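Fructosamine deglycase FrlB (Bacillus subtilis, PDB 3EUA) catalyses the conversion of a range of fructosamine 6-phosphates to glucose 6-phosphate and a free amino acid. Local coordinates at residues E173-Q178 with A279-T284; G202-V207 with L294-L299; I248-D253 with L273-A278. All blocks are in the same frame, centred on the assembly; numbering follows the deposited sequence.

How the contacts relate
All three contacts lie in the C-terminal half of the chain, contacts 2 and 3 wholly within the second SIS domain. Along the chain the segments run 173-178, 202-207, 248-253, 273-278, 279-284 and 294-299, so contacts 1 and 2 interlock and both enclose contact 3. Contact 3 joins neighbouring strands of the four-stranded parallel sheet. Its centre lies about 9 Å from that of contact 2 and 12 Å from that of contact 1, while the centres of contacts 1 and 2 are about 14 Å apart. Helix 288-313 provides a segment of contact 2 and touches contact 1 through Val298 and contact 3 through Leu299, so the buried parts of all three share it while contact 1 reaches the surface.

Contact 1: residues E173-Q178 with A279-T284; sequences EKALKQ and ASYDFT
Ala175 sets its methyl group over one face of the Tyr281 ring, where helix 158-190 packs tightly on the loop after strand 273-277. Ala175 CB stands 4.0 Å from the ring centroid in a CH-pi contact, offset toward the rim; Val298 of helix 288-313 packs against both residues, and Val302 against Ala175. Tyr281 OH is hydrogen-bonded to Glu179. At the edge of the same ring lies the amide of Gln178, whose CG is anti to the backbone N (chi1 160°) and whose chain runs extended to the loop. Its NE2 gives a 3.0 Å hydrogen bond to Ser280 O, reaching the acceptor from above the carbonyl plane, and a water accepts from NE2 at 2.6 Å. Toward solvent the contact loosens: Lys174 NZ stays 4.0 Å from Asp282 OD2, beyond a salt bridge. Asp282 OD1 instead closes an Asx turn, accepting from Thr284 N at 3.0 Å and from Thr284 OG1 at 2.6 Å. Replacing Asp282 by an alanine would probably leave Thr284 N and OG1 without this acceptor and Lys174 without its nearby opposite charge. The chemistry implies an apolar seat with a hydrated margin, the Lys174-Asp282 attraction probably adding only a loose pull.

Contact 2: residues G202-V207 with L294-L299; sequences GANYGV and LAPLVL
Pro296 projects its ring from helix 288-313 into the turn leading into helix 205-220, meeting Ala203, Asn204 and Val207. Its CG lies 3.3 Å from Ala203 O and 4.0 Å from Ala203 CB. Asn204 crosses the ring at about a right angle: with CG anti to its carbonyl carbon (chi1 -43°), the side chain leans over Pro296 and also touches the Leu299 side chain at its CD1. Val207, likewise roughly perpendicular to the proline, divides its two methyls. CG1 is anti to the backbone N (chi1 177°) and faces the backbone of Leu299, whereas CG2 rests 3.9 Å from Pro296 CB and 3.4 Å from Pro296 O. Beyond the pair, Val207 also packs on Tyr138 of helix 137-153 and on Leu303. Helix 288-313 is kinked here, since Pro296 has no N-H to offer and Leu297 N makes just a weak bond to Leu294 O. Gly202 N, at the start of its segment, is hydrogen-bonded to Glu63 of the second subunit. The join rests on van der Waals contact, and Ala203 O, buried by it, has no partner in the model, which probably carries a cost.

Contact 3: residues I248-D253 with L273-A278; sequences ILLGLD and LTVLDA
Asp277 OD1, lying 3.8 Å from Leu250 CB on the neighbouring strand, is gripped by Arg256 NH1 in a salt bridge and by Ala279 N in a hydrogen bond. The same Arg256 nitrogen bonds Gly251 O, so one guanidinium ties together the C-terminal ends of both strands. Between them runs a regular parallel ladder, in which Thr274 O accepts from Ile248 N, and Ile248 O from Leu276 N. Leu276 O then accepts from Leu250 N at 2.9 Å, and Ala278 N closes the ladder on Leu250 O at 2.8 Å, with an N-H...O angle of 170°. On one face of the sheet Leu249 and Leu276 lie side by side, CD2 of Leu249 being 3.7 Å from CB of Leu276; Leu299, Val302 and Leu303 of helix 288-313 cover Leu276. Ile248, Leu250 and Val275 point to the other face, against helix 256-269, with the Leu250 and Val275 side chains crossing each other. Past the strands, Leu252 CG rests on Ala278 CB at 3.9 Å. This is the parallel pair of a beta-alpha-beta unit. Four main-chain hydrogen bonds join the strands between apolar side chains on the two faces, while the carboxylate at the strand ends is probably kept ionised by Arg256.

Contact 1: residues E173-Q178 with A279-T284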
ATOM      1  N   GLU A 173       5.991  -3.418 -28.944  1.00 20.79           N
ATOM      2  CA  GLU A 173       6.403  -2.694 -30.155  1.00 22.59           C
ATOM      3  C   GLU A 173       5.265  -1.940 -30.775  1.00 22.03           C
ATOM      4  O   GLU A 173       5.403  -0.797 -31.203  1.00 21.72           O
ATOM      5  CB  GLU A 173       6.953  -3.634 -31.229  1.00 22.30           C
ATOM      6  CG  GLU A 173       8.151  -4.477 -30.830  1.00 28.82           C
ATOM      7  CD  GLU A 173       9.404  -3.700 -30.462  1.00 34.01           C
ATOM      8  OE1 GLU A 173       9.559  -2.530 -30.874  1.00 38.91           O
ATOM      9  OE2 GLU A 173      10.265  -4.297 -29.764  1.00 41.11           O
ATOM     10  N   LYS A 174       4.142  -2.617 -30.872  1.00 22.59           N
ATOM     11  CA  LYS A 174       2.984  -1.969 -31.469  1.00 22.84           C
ATOM     12  C   LYS A 174       2.485  -0.842 -30.583  1.00 22.26           C
ATOM     13  O   LYS A 174       2.134   0.223 -31.071  1.00 21.36           O
ATOM     14  CB  LYS A 174       1.813  -2.917 -31.714  1.00 23.16           C
ATOM     15  CG  LYS A 174       2.054  -3.968 -32.719  1.00 24.25           C
ATOM     16  CD  LYS A 174       0.778  -4.676 -33.018  1.00 27.66           C
ATOM     17  CE  LYS A 174       0.984  -5.900 -33.882  1.00 30.34           C
ATOM     18  NZ  LYS A 174       1.693  -6.938 -33.093  1.00 33.07           N
ATOM     19  N   ALA A 175       2.457  -1.088 -29.278  1.00 21.50           N
ATOM     20  CA  ALA A 175       2.008  -0.073 -28.318  1.00 21.39           C
ATOM     21  C   ALA A 175       2.919   1.161 -28.309  1.00 21.31           C
ATOM     22  O   ALA A 175       2.440   2.290 -28.267  1.00 21.22           O
ATOM     23  CB  ALA A 175       1.898  -0.686 -26.917  1.00 20.91           C
ATOM     24  N   LEU A 176       4.232   0.953 -28.353  1.00 21.78           N
ATOM     25  CA  LEU A 176       5.215   2.069 -28.397  1.00 22.18           C
ATOM     26  C   LEU A 176       5.022   2.934 -29.640  1.00 23.28           C
ATOM     27  O   LEU A 176       5.098   4.157 -29.565  1.00 23.25           O
ATOM     28  CB  LEU A 176       6.656   1.529 -28.346  1.00 21.64           C
ATOM     29  CG  LEU A 176       6.925   0.939 -26.976  1.00 20.27           C
ATOM     30  CD1 LEU A 176       8.219   0.073 -26.933  1.00 20.80           C
ATOM     31  CD2 LEU A 176       6.944   2.072 -25.939  1.00 22.28           C
ATOM     32  N   LYS A 177       4.808   2.279 -30.779  1.00 23.81           N
ATOM     33  CA  LYS A 177       4.616   2.952 -32.057  1.00 25.22           C
ATOM     34  C   LYS A 177       3.360   3.781 -32.015  1.00 25.09           C
ATOM     35  O   LYS A 177       3.327   4.955 -32.397  1.00 25.10           O
ATOM     36  CB  LYS A 177       4.477   1.890 -33.155  1.00 25.52           C
ATOM     37  CG  LYS A 177       4.171   2.362 -34.575  1.00 27.47           C
ATOM     38  CD  LYS A 177       4.145   1.125 -35.510  1.00 28.20           C
ATOM     39  CE  LYS A 177       3.732   1.413 -36.970  1.00 31.63           C
ATOM     40  NZ  LYS A 177       2.272   1.757 -37.153  1.00 36.49           N
ATOM     41  N   GLN A 178       2.305   3.153 -31.534  1.00 24.98           N
ATOM     42  CA  GLN A 178       1.021   3.806 -31.432  1.00 26.12           C
ATOM     43  C   GLN A 178       1.011   4.985 -30.466  1.00 25.29           C
ATOM     44  O   GLN A 178       0.269   5.938 -30.673  1.00 24.80           O
ATOM     45  CB  GLN A 178      -0.041   2.758 -31.047  1.00 25.88           C
ATOM     46  CG  GLN A 178      -1.320   3.275 -30.446  1.00 28.64           C
ATOM     47  CD  GLN A 178      -2.296   2.156 -30.121  1.00 29.48           C
ATOM     48  OE1 GLN A 178      -2.385   1.168 -30.856  1.00 36.28           O
ATOM     49  NE2 GLN A 178      -3.065   2.331 -29.054  1.00 32.29           N
ATOM     50  N   ALA A 279      -6.712  -1.456 -23.199  1.00 21.42           N
ATOM     51  CA  ALA A 279      -7.680  -1.957 -24.170  1.00 21.83           C
ATOM     52  C   ALA A 279      -7.398  -1.429 -25.576  1.00 22.35           C
ATOM     53  O   ALA A 279      -7.838  -2.047 -26.554  1.00 22.33           O
ATOM     54  CB  ALA A 279      -9.086  -1.639 -23.716  1.00 21.20           C
ATOM     55  N   SER A 280      -6.652  -0.321 -25.691  1.00 23.48           N
ATOM     56  CA  SER A 280      -6.292   0.256 -26.993  1.00 24.04           C
ATOM     57  C   SER A 280      -5.096  -0.456 -27.632  1.00 24.31           C
ATOM     58  O   SER A 280      -4.779  -0.165 -28.772  1.00 24.11           O
ATOM     59  CB  SER A 280      -6.038   1.759 -26.866  1.00 24.14           C
ATOM     60  OG  SER A 280      -4.879   2.031 -26.103  1.00 24.94           O
ATOM     61  N   TYR A 281      -4.438  -1.368 -26.905  1.00 24.37           N
ATOM     62  CA  TYR A 281      -3.309  -2.118 -27.422  1.00 24.71           C
ATOM     63  C   TYR A 281      -3.784  -3.454 -27.969  1.00 25.34           C
ATOM     64  O   TYR A 281      -4.940  -3.841 -27.770  1.00 25.16           O
ATOM     65  CB  TYR A 281      -2.213  -2.285 -26.340  1.00 24.72           C
ATOM     66  CG  TYR A 281      -1.837  -0.986 -25.658  1.00 24.59           C
ATOM     67  CD1 TYR A 281      -1.714   0.206 -26.378  1.00 25.02           C
ATOM     68  CD2 TYR A 281      -1.549  -0.953 -24.307  1.00 25.90           C
ATOM     69  CE1 TYR A 281      -1.374   1.403 -25.754  1.00 25.66           C
ATOM     70  CE2 TYR A 281      -1.186   0.258 -23.661  1.00 25.98           C
ATOM     71  CZ  TYR A 281      -1.106   1.420 -24.392  1.00 24.84           C
ATOM     72  OH  TYR A 281      -0.763   2.589 -23.771  1.00 24.63           O
ATOM     73  N   ASP A 282      -2.892  -4.166 -28.655  1.00 26.30           N
ATOM     74  CA  ASP A 282      -3.229  -5.444 -29.293  1.00 26.60           C
ATOM     75  C   ASP A 282      -2.860  -6.666 -28.459  1.00 26.39           C
ATOM     76  O   ASP A 282      -1.712  -7.089 -28.470  1.00 26.91           O
ATOM     77  CB  ASP A 282      -2.516  -5.484 -30.647  1.00 26.19           C
ATOM     78  CG  ASP A 282      -2.815  -6.734 -31.444  1.00 28.32           C
ATOM     79  OD1 ASP A 282      -3.562  -7.605 -30.943  1.00 28.07           O
ATOM     80  OD2 ASP A 282      -2.285  -6.847 -32.580  1.00 30.19           O
ATOM     81  N   PHE A 283      -3.841  -7.233 -27.767  1.00 26.19           N
ATOM     82  CA  PHE A 283      -3.664  -8.433 -26.959  1.00 26.16           C
ATOM     83  C   PHE A 283      -4.310  -9.637 -27.620  1.00 26.51           C
ATOM     84  O   PHE A 283      -4.597 -10.619 -26.961  1.00 27.32           O
ATOM     85  CB  PHE A 283      -4.269  -8.217 -25.561  1.00 26.11           C
ATOM     86  CG  PHE A 283      -3.445  -7.292 -24.668  1.00 24.74           C
ATOM     87  CD1 PHE A 283      -3.577  -5.911 -24.754  1.00 25.36           C
ATOM     88  CD2 PHE A 283      -2.581  -7.814 -23.731  1.00 25.37           C
ATOM     89  CE1 PHE A 283      -2.820  -5.081 -23.940  1.00 25.38           C
ATOM     90  CE2 PHE A 283      -1.832  -6.996 -22.923  1.00 23.31           C
ATOM     91  CZ  PHE A 283      -1.943  -5.634 -23.028  1.00 24.66           C
ATOM     92  N   THR A 284      -4.508  -9.582 -28.935  1.00 26.96           N
ATOM     93  CA  THR A 284      -5.162 -10.658 -29.668  1.00 27.34           C
ATOM     94  C   THR A 284      -4.404 -11.998 -29.653  1.00 27.82           C
ATOM     95  O   THR A 284      -5.038 -13.052 -29.812  1.00 28.74           O
ATOM     96  CB  THR A 284      -5.469 -10.199 -31.164  1.00 27.30           C
ATOM     97  OG1 THR A 284      -4.257  -9.969 -31.887  1.00 27.46           O
ATOM     98  CG2 THR A 284      -6.296  -8.900 -31.199  1.00 27.33           C
TER
HETATM   99  O   HOH W   1      -2.889   4.230 -27.287  1.00 49.88           O

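Contact 2: residues G202-V207 with L294-L299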
ATOM      1  N   GLY A 202      -5.943  -2.571  -8.924  1.00 18.92           N
ATOM      2  CA  GLY A 202      -5.598  -3.967  -9.177  1.00 19.41           C
ATOM      3  C   GLY A 202      -4.145  -4.237  -9.488  1.00 19.06           C
ATOM      4  O   GLY A 202      -3.263  -3.734  -8.816  1.00 19.27           O
ATOM      5  N   ALA A 203      -3.898  -4.995 -10.552  1.00 19.58           N
ATOM      6  CA  ALA A 203      -2.561  -5.392 -10.969  1.00 19.18           C
ATOM      7  C   ALA A 203      -1.746  -4.264 -11.576  1.00 19.36           C
ATOM      8  O   ALA A 203      -0.562  -4.447 -11.807  1.00 18.97           O
ATOM      9  CB  ALA A 203      -2.646  -6.545 -11.944  1.00 19.98           C
ATOM     10  N   ASN A 204      -2.385  -3.114 -11.838  1.00 19.27           N
ATOM     11  CA  ASN A 204      -1.730  -1.961 -12.450  1.00 19.17           C
ATOM     12  C   ASN A 204      -1.249  -0.929 -11.433  1.00 19.23           C
ATOM     13  O   ASN A 204      -0.537   0.021 -11.802  1.00 19.34           O
ATOM     14  CB  ASN A 204      -2.756  -1.269 -13.385  1.00 20.20           C
ATOM     15  CG  ASN A 204      -3.546  -2.265 -14.200  1.00 21.35           C
ATOM     16  OD1 ASN A 204      -4.750  -2.449 -13.997  1.00 26.22           O
ATOM     17  ND2 ASN A 204      -2.854  -2.999 -15.033  1.00 19.38           N
ATOM     18  N   TYR A 205      -1.641  -1.074 -10.159  1.00 19.40           N
ATOM     19  CA  TYR A 205      -1.308  -0.074  -9.145  1.00 19.17           C
ATOM     20  C   TYR A 205       0.190   0.103  -8.968  1.00 18.91           C
ATOM     21  O   TYR A 205       0.650   1.230  -8.862  1.00 19.68           O
ATOM     22  CB  TYR A 205      -2.011  -0.335  -7.794  1.00 19.91           C
ATOM     23  CG  TYR A 205      -1.632   0.759  -6.786  1.00 21.20           C
ATOM     24  CD1 TYR A 205      -2.174   2.032  -6.898  1.00 21.96           C
ATOM     25  CD2 TYR A 205      -0.676   0.543  -5.798  1.00 23.11           C
ATOM     26  CE1 TYR A 205      -1.822   3.042  -6.052  1.00 20.58           C
ATOM     27  CE2 TYR A 205      -0.319   1.572  -4.911  1.00 22.47           C
ATOM     28  CZ  TYR A 205      -0.893   2.816  -5.060  1.00 22.60           C
ATOM     29  OH  TYR A 205      -0.535   3.846  -4.230  1.00 23.62           O
ATOM     30  N   GLY A 206       0.973  -0.971  -8.984  1.00 18.87           N
ATOM     31  CA  GLY A 206       2.442  -0.840  -8.833  1.00 18.20           C
ATOM     32  C   GLY A 206       3.094  -0.058  -9.973  1.00 17.95           C
ATOM     33  O   GLY A 206       4.096   0.619  -9.740  1.00 17.57           O
ATOM     34  N   VAL A 207       2.501  -0.103 -11.178  1.00 18.01           N
ATOM     35  CA  VAL A 207       2.994   0.655 -12.345  1.00 17.27           C
ATOM     36  C   VAL A 207       2.860   2.156 -12.087  1.00 18.06           C
ATOM     37  O   VAL A 207       3.792   2.925 -12.370  1.00 18.42           O
ATOM     38  CB  VAL A 207       2.264   0.230 -13.678  1.00 17.81           C
ATOM     39  CG1 VAL A 207       2.706   1.048 -14.862  1.00 17.52           C
ATOM     40  CG2 VAL A 207       2.503  -1.229 -13.919  1.00 18.52           C
ATOM     41  N   LEU A 294      -0.961  -9.534 -17.669  1.00 18.20           N
ATOM     42  CA  LEU A 294       0.110  -9.020 -18.550  1.00 18.29           C
ATOM     43  C   LEU A 294      -0.010  -7.547 -18.950  1.00 17.80           C
ATOM     44  O   LEU A 294       1.002  -6.902 -19.261  1.00 18.40           O
ATOM     45  CB  LEU A 294       0.197  -9.884 -19.826  1.00 17.44           C
ATOM     46  CG  LEU A 294       0.637 -11.343 -19.574  1.00 18.90           C
ATOM     47  CD1 LEU A 294       0.403 -12.220 -20.817  1.00 20.96           C
ATOM     48  CD2 LEU A 294       2.099 -11.439 -19.064  1.00 18.87           C
ATOM     49  N   ALA A 295      -1.214  -7.007 -18.919  1.00 17.66           N
ATOM     50  CA  ALA A 295      -1.419  -5.593 -19.304  1.00 18.54           C
ATOM     51  C   ALA A 295      -0.536  -4.613 -18.548  1.00 17.95           C
ATOM     52  O   ALA A 295      -0.069  -3.636 -19.160  1.00 18.25           O
ATOM     53  CB  ALA A 295      -2.864  -5.172 -19.162  1.00 18.25           C
ATOM     54  N   PRO A 296      -0.329  -4.833 -17.229  1.00 17.84           N
ATOM     55  CA  PRO A 296       0.535  -3.856 -16.533  1.00 17.67           C
ATOM     56  C   PRO A 296       1.963  -3.735 -17.092  1.00 17.85           C
ATOM     57  O   PRO A 296       2.590  -2.653 -16.992  1.00 17.95           O
ATOM     58  CB  PRO A 296       0.592  -4.364 -15.093  1.00 16.96           C
ATOM     59  CG  PRO A 296      -0.321  -5.500 -14.962  1.00 19.09           C
ATOM     60  CD  PRO A 296      -0.873  -5.861 -16.319  1.00 17.18           C
ATOM     61  N   LEU A 297       2.496  -4.844 -17.608  1.00 17.81           N
ATOM     62  CA  LEU A 297       3.842  -4.845 -18.227  1.00 17.96           C
ATOM     63  C   LEU A 297       3.859  -3.941 -19.440  1.00 17.88           C
ATOM     64  O   LEU A 297       4.801  -3.160 -19.641  1.00 18.58           O
ATOM     65  CB  LEU A 297       4.302  -6.227 -18.630  1.00 17.70           C
ATOM     66  CG  LEU A 297       4.736  -7.145 -17.508  1.00 19.83           C
ATOM     67  CD1 LEU A 297       3.700  -7.254 -16.367  1.00 19.38           C
ATOM     68  CD2 LEU A 297       5.023  -8.510 -18.090  1.00 20.16           C
ATOM     69  N   VAL A 298       2.817  -4.011 -20.232  1.00 17.68           N
ATOM     70  CA  VAL A 298       2.711  -3.159 -21.417  1.00 17.55           C
ATOM     71  C   VAL A 298       2.547  -1.688 -21.035  1.00 17.40           C
ATOM     72  O   VAL A 298       3.175  -0.822 -21.612  1.00 18.29           O
ATOM     73  CB  VAL A 298       1.504  -3.555 -22.274  1.00 17.26           C
ATOM     74  CG1 VAL A 298       1.541  -2.742 -23.554  1.00 15.86           C
ATOM     75  CG2 VAL A 298       1.560  -5.056 -22.609  1.00 18.63           C
ATOM     76  N   LEU A 299       1.675  -1.421 -20.059  1.00 17.54           N
ATOM     77  CA  LEU A 299       1.437  -0.058 -19.579  1.00 17.86           C
ATOM     78  C   LEU A 299       2.757   0.528 -19.057  1.00 17.38           C
ATOM     79  O   LEU A 299       3.128   1.673 -19.370  1.00 17.44           O
ATOM     80  CB  LEU A 299       0.304  -0.049 -18.528  1.00 17.98           C
ATOM     81  CG  LEU A 299      -1.158  -0.259 -19.010  1.00 17.31           C
ATOM     82  CD1 LEU A 299      -2.130  -0.629 -17.871  1.00 16.17           C
ATOM     83  CD2 LEU A 299      -1.609   1.033 -19.750  1.00 18.44           C
TER

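Contact 3: residues I248-D253 with L273-A278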
ATOM      1  N   ILE A 248      -3.672   8.521 -15.854  1.00 18.72           N
ATOM      2  CA  ILE A 248      -4.631   7.487 -15.501  1.00 18.99           C
ATOM      3  C   ILE A 248      -4.443   6.231 -16.320  1.00 18.84           C
ATOM      4  O   ILE A 248      -4.398   6.266 -17.549  1.00 17.98           O
ATOM      5  CB  ILE A 248      -6.035   8.039 -15.726  1.00 19.27           C
ATOM      6  CG1 ILE A 248      -6.264   9.183 -14.734  1.00 19.04           C
ATOM      7  CG2 ILE A 248      -7.090   6.904 -15.631  1.00 20.51           C
ATOM      8  CD1 ILE A 248      -7.639   9.864 -14.803  1.00 19.49           C
ATOM      9  N   LEU A 249      -4.303   5.106 -15.621  1.00 19.08           N
ATOM     10  CA  LEU A 249      -4.078   3.835 -16.285  1.00 19.76           C
ATOM     11  C   LEU A 249      -5.291   2.937 -16.214  1.00 19.90           C
ATOM     12  O   LEU A 249      -5.892   2.788 -15.168  1.00 21.39           O
ATOM     13  CB  LEU A 249      -2.923   3.075 -15.641  1.00 19.54           C
ATOM     14  CG  LEU A 249      -1.615   3.840 -15.512  1.00 20.37           C
ATOM     15  CD1 LEU A 249      -0.610   2.957 -14.748  1.00 18.78           C
ATOM     16  CD2 LEU A 249      -1.092   4.345 -16.860  1.00 20.12           C
ATOM     17  N   LEU A 250      -5.656   2.357 -17.337  1.00 20.27           N
ATOM     18  CA  LEU A 250      -6.771   1.436 -17.378  1.00 20.47           C
ATOM     19  C   LEU A 250      -6.205   0.125 -17.875  1.00 20.40           C
ATOM     20  O   LEU A 250      -5.633   0.058 -18.966  1.00 20.67           O
ATOM     21  CB  LEU A 250      -7.920   1.931 -18.250  1.00 21.39           C
ATOM     22  CG  LEU A 250      -8.606   3.204 -17.761  1.00 21.83           C
ATOM     23  CD1 LEU A 250      -7.941   4.438 -18.433  1.00 22.33           C
ATOM     24  CD2 LEU A 250     -10.066   3.093 -18.075  1.00 23.08           C
ATOM     25  N   GLY A 251      -6.343  -0.913 -17.056  1.00 20.34           N
ATOM     26  CA  GLY A 251      -5.817  -2.229 -17.382  1.00 20.10           C
ATOM     27  C   GLY A 251      -6.886  -3.148 -17.908  1.00 19.89           C
ATOM     28  O   GLY A 251      -7.955  -2.701 -18.326  1.00 19.54           O
ATOM     29  N   LEU A 252      -6.588  -4.430 -17.868  1.00 19.25           N
ATOM     30  CA  LEU A 252      -7.497  -5.460 -18.378  1.00 19.70           C
ATOM     31  C   LEU A 252      -7.858  -6.497 -17.298  1.00 19.40           C
ATOM     32  O   LEU A 252      -8.371  -7.605 -17.591  1.00 18.98           O
ATOM     33  CB  LEU A 252      -6.845  -6.174 -19.576  1.00 19.31           C
ATOM     34  CG  LEU A 252      -6.504  -5.330 -20.814  1.00 20.26           C
ATOM     35  CD1 LEU A 252      -5.700  -6.123 -21.819  1.00 18.47           C
ATOM     36  CD2 LEU A 252      -7.774  -4.752 -21.464  1.00 17.80           C
ATOM     37  N   ASP A 253      -7.582  -6.161 -16.051  1.00 19.43           N
ATOM     38  CA  ASP A 253      -7.898  -7.085 -14.964  1.00 19.52           C
ATOM     39  C   ASP A 253      -9.331  -6.832 -14.468  1.00 19.67           C
ATOM     40  O   ASP A 253     -10.076  -5.975 -14.990  1.00 18.58           O
ATOM     41  CB  ASP A 253      -6.806  -7.127 -13.833  1.00 20.08           C
ATOM     42  CG  ASP A 253      -6.720  -5.857 -12.949  1.00 22.76           C
ATOM     43  OD1 ASP A 253      -7.715  -5.102 -12.792  1.00 27.48           O
ATOM     44  OD2 ASP A 253      -5.618  -5.624 -12.375  1.00 27.81           O
ATOM     45  N   LEU A 273      -5.464  15.531 -18.404  1.00 21.67           N
ATOM     46  CA  LEU A 273      -5.460  14.070 -18.207  1.00 21.29           C
ATOM     47  C   LEU A 273      -4.621  13.364 -19.253  1.00 21.26           C
ATOM     48  O   LEU A 273      -4.682  13.701 -20.428  1.00 21.24           O
ATOM     49  CB  LEU A 273      -6.880  13.510 -18.323  1.00 21.55           C
ATOM     50  CG  LEU A 273      -7.949  14.098 -17.412  1.00 22.40           C
ATOM     51  CD1 LEU A 273      -9.222  13.316 -17.573  1.00 22.73           C
ATOM     52  CD2 LEU A 273      -7.505  14.067 -15.948  1.00 23.02           C
ATOM     53  N   THR A 274      -3.797  12.415 -18.810  1.00 20.83           N
ATOM     54  CA  THR A 274      -2.968  11.632 -19.723  1.00 20.38           C
ATOM     55  C   THR A 274      -3.440  10.241 -19.468  1.00 20.55           C
ATOM     56  O   THR A 274      -3.129   9.659 -18.417  1.00 20.39           O
ATOM     57  CB  THR A 274      -1.474  11.788 -19.430  1.00 20.13           C
ATOM     58  OG1 THR A 274      -1.088  13.144 -19.701  1.00 19.19           O
ATOM     59  CG2 THR A 274      -0.686  10.908 -20.324  1.00 20.98           C
ATOM     60  N   VAL A 275      -4.187   9.688 -20.416  1.00 20.12           N
ATOM     61  CA  VAL A 275      -4.808   8.388 -20.230  1.00 20.25           C
ATOM     62  C   VAL A 275      -4.143   7.271 -21.037  1.00 20.52           C
ATOM     63  O   VAL A 275      -3.966   7.393 -22.240  1.00 20.32           O
ATOM     64  CB  VAL A 275      -6.317   8.434 -20.649  1.00 20.29           C
ATOM     65  CG1 VAL A 275      -7.008   7.112 -20.382  1.00 19.28           C
ATOM     66  CG2 VAL A 275      -7.044   9.596 -19.941  1.00 19.36           C
ATOM     67  N   LEU A 276      -3.755   6.201 -20.361  1.00 20.26           N
ATOM     68  CA  LEU A 276      -3.164   5.036 -21.043  1.00 20.69           C
ATOM     69  C   LEU A 276      -4.116   3.905 -20.805  1.00 20.58           C
ATOM     70  O   LEU A 276      -4.286   3.453 -19.660  1.00 20.06           O
ATOM     71  CB  LEU A 276      -1.783   4.651 -20.485  1.00 20.85           C
ATOM     72  CG  LEU A 276      -0.610   5.522 -20.899  1.00 22.05           C
ATOM     73  CD1 LEU A 276      -0.688   6.878 -20.211  1.00 22.93           C
ATOM     74  CD2 LEU A 276       0.663   4.754 -20.543  1.00 23.50           C
ATOM     75  N   ASP A 277      -4.774   3.465 -21.870  1.00 20.79           N
ATOM     76  CA  ASP A 277      -5.763   2.394 -21.760  1.00 21.00           C
ATOM     77  C   ASP A 277      -5.253   1.163 -22.489  1.00 20.62           C
ATOM     78  O   ASP A 277      -5.103   1.175 -23.718  1.00 20.69           O
ATOM     79  CB  ASP A 277      -7.115   2.861 -22.341  1.00 21.22           C
ATOM     80  CG  ASP A 277      -8.252   1.821 -22.182  1.00 22.22           C
ATOM     81  OD1 ASP A 277      -8.020   0.648 -21.799  1.00 22.69           O
ATOM     82  OD2 ASP A 277      -9.413   2.190 -22.463  1.00 25.43           O
ATOM     83  N   ALA A 278      -4.993   0.100 -21.726  1.00 20.20           N
ATOM     84  CA  ALA A 278      -4.493  -1.159 -22.255  1.00 20.47           C
ATOM     85  C   ALA A 278      -5.436  -1.779 -23.299  1.00 20.94           C
ATOM     86  O   ALA A 278      -5.023  -2.552 -24.153  1.00 20.89           O
ATOM     87  CB  ALA A 278      -4.268  -2.143 -21.120  1.00 21.01           C
TER